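Local coordinates for protein P35 antigen (Borrelia burgdorferi, PDB 4ALY) that is an outer surface lipoprotein of the Lyme disease spirochaete, critical for establishing infection after a tick bite, at residues Leu80-Asn85 against Asp209-Thr214. Sequence-based numbering, arbitrary orientation.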
# COMPACT_ATOMS: atom_id res chain seq x y z
N LEU A 80 -9.95 -18.05 0.99
CA LEU A 80 -9.11 -18.42 2.13
C LEU A 80 -7.64 -18.53 1.75
O LEU A 80 -6.80 -18.20 2.58
CB LEU A 80 -9.57 -19.73 2.77
CG LEU A 80 -10.82 -19.67 3.64
CD1 LEU A 80 -10.98 -20.96 4.43
CD2 LEU A 80 -10.81 -18.43 4.53
N ASP A 81 -7.35 -18.99 0.52
CA ASP A 81 -5.99 -18.99 0.04
C ASP A 81 -5.46 -17.52 -0.10
O ASP A 81 -4.46 -17.19 0.52
CB ASP A 81 -5.81 -19.77 -1.28
CG ASP A 81 -6.17 -21.25 -1.16
OD1 ASP A 81 -6.36 -21.78 -0.01
OD2 ASP A 81 -6.31 -21.89 -2.24
N ARG A 82 -6.16 -16.67 -0.89
CA ARG A 82 -5.86 -15.26 -1.00
C ARG A 82 -5.63 -14.54 0.37
O ARG A 82 -4.60 -13.89 0.53
CB ARG A 82 -6.85 -14.53 -1.92
CG ARG A 82 -6.48 -14.67 -3.41
CD ARG A 82 -7.52 -14.11 -4.41
NE ARG A 82 -7.15 -12.77 -4.91
CZ ARG A 82 -6.92 -12.46 -6.19
NH1 ARG A 82 -7.05 -13.39 -7.12
NH2 ARG A 82 -6.58 -11.21 -6.53
N SER A 83 -6.52 -14.74 1.34
CA SER A 83 -6.35 -14.21 2.74
C SER A 83 -5.17 -14.81 3.53
O SER A 83 -4.50 -14.13 4.32
CB SER A 83 -7.61 -14.42 3.61
OG SER A 83 -8.74 -13.78 3.07
N GLU A 84 -4.94 -16.10 3.33
CA GLU A 84 -3.84 -16.78 3.99
C GLU A 84 -2.57 -16.22 3.40
O GLU A 84 -1.74 -15.78 4.16
CB GLU A 84 -3.90 -18.30 3.79
CG GLU A 84 -3.19 -19.06 4.87
CD GLU A 84 -3.84 -18.89 6.24
OE1 GLU A 84 -5.06 -19.19 6.34
OE2 GLU A 84 -3.14 -18.47 7.19
N ASN A 85 -2.45 -16.22 2.07
CA ASN A 85 -1.25 -15.72 1.38
C ASN A 85 -0.81 -14.27 1.80
O ASN A 85 0.39 -14.02 2.04
CB ASN A 85 -1.39 -15.88 -0.12
CG ASN A 85 -0.12 -15.55 -0.88
OD1 ASN A 85 0.97 -16.07 -0.58
ND2 ASN A 85 -0.24 -14.68 -1.89
N ASP A 209 -13.69 -8.13 -4.24
CA ASP A 209 -12.96 -7.13 -3.50
C ASP A 209 -11.43 -7.38 -3.59
O ASP A 209 -10.67 -6.47 -3.93
CB ASP A 209 -13.49 -7.06 -2.08
CG ASP A 209 -14.86 -6.31 -2.01
OD1 ASP A 209 -15.36 -5.88 -3.08
OD2 ASP A 209 -15.42 -6.11 -0.89
N PHE A 210 -10.99 -8.62 -3.40
CA PHE A 210 -9.57 -8.97 -3.57
C PHE A 210 -9.02 -8.58 -4.91
O PHE A 210 -7.89 -8.11 -5.00
CB PHE A 210 -9.26 -10.46 -3.29
CG PHE A 210 -9.08 -10.74 -1.84
CD1 PHE A 210 -8.23 -9.90 -1.07
CD2 PHE A 210 -9.80 -11.75 -1.21
CE1 PHE A 210 -8.07 -10.09 0.31
CE2 PHE A 210 -9.66 -11.95 0.16
CZ PHE A 210 -8.80 -11.13 0.93
N GLU A 211 -9.82 -8.76 -5.94
CA GLU A 211 -9.42 -8.41 -7.29
C GLU A 211 -9.19 -6.95 -7.52
O GLU A 211 -8.28 -6.58 -8.28
CB GLU A 211 -10.47 -8.89 -8.26
CG GLU A 211 -9.92 -9.97 -9.17
CD GLU A 211 -10.95 -11.03 -9.54
OE1 GLU A 211 -12.18 -10.81 -9.40
OE2 GLU A 211 -10.50 -12.10 -9.98
N LYS A 212 -10.02 -6.10 -6.93
CA LYS A 212 -9.83 -4.67 -7.08
C LYS A 212 -8.62 -4.21 -6.27
O LYS A 212 -7.80 -3.43 -6.74
CB LYS A 212 -11.10 -3.89 -6.74
CG LYS A 212 -12.06 -3.89 -7.92
CD LYS A 212 -13.49 -3.76 -7.45
CE LYS A 212 -14.41 -4.74 -8.16
NZ LYS A 212 -15.58 -4.76 -7.26
N LEU A 213 -8.51 -4.75 -5.07
CA LEU A 213 -7.33 -4.54 -4.27
C LEU A 213 -6.03 -4.86 -5.01
O LEU A 213 -5.13 -4.00 -4.99
CB LEU A 213 -7.44 -5.34 -2.99
CG LEU A 213 -7.61 -4.59 -1.67
CD1 LEU A 213 -8.07 -3.15 -1.75
CD2 LEU A 213 -8.38 -5.46 -0.68
N THR A 214 -5.95 -6.04 -5.66
CA THR A 214 -4.79 -6.48 -6.47
C THR A 214 -4.56 -5.48 -7.59
O THR A 214 -3.43 -5.18 -7.97
CB THR A 214 -5.01 -7.88 -7.07
OG1 THR A 214 -4.91 -8.87 -6.03
CG2 THR A 214 -3.98 -8.22 -8.22
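R82 and F210 extend antiparallel across the gap between their helices, the long arginine chain running alongside the phenylalanine. CB of R82 sits above the outer part of one face of the F210 ring, 4.1 Å from CD2. NE of R82 comes within 3.5 Å of CB of F210, and the guanidinium and ring planes are tilted 30° apart. A bend at chi3 (99°) carries the guanidinium onward to helix 200-233, where NH2 of R82 lies 2.9 Å from OG1 of T214, which meets the group at its edge. Threonine suits this place because its hydroxyl can turn back to the carbonyl one turn earlier: OG1 donates a weak hydrogen bond, 3.2 Å long, to O of F210. Arginine suits its partly exposed position: its methylene groups pack on the aromatic residue while its charged end stays near polar atoms. The E211 carboxylate, with OE2 4.7 Å from NH1 of R82, is not in contact but may mildly favour that charge. The ring edge of F210 faces small, buried S83, whose OG is 3.4 Å from CZ and hydrogen-bonded to the backbone O of I79. In this all-helical protein the segments cross at 42° with axes 11.7 Å apart, a spacing bridged by the long arginine and bulky phenylalanine. Helix 163-189 packs against both, its I188 touching S83 and F210, while helix 254-275 contacts D209 and L213.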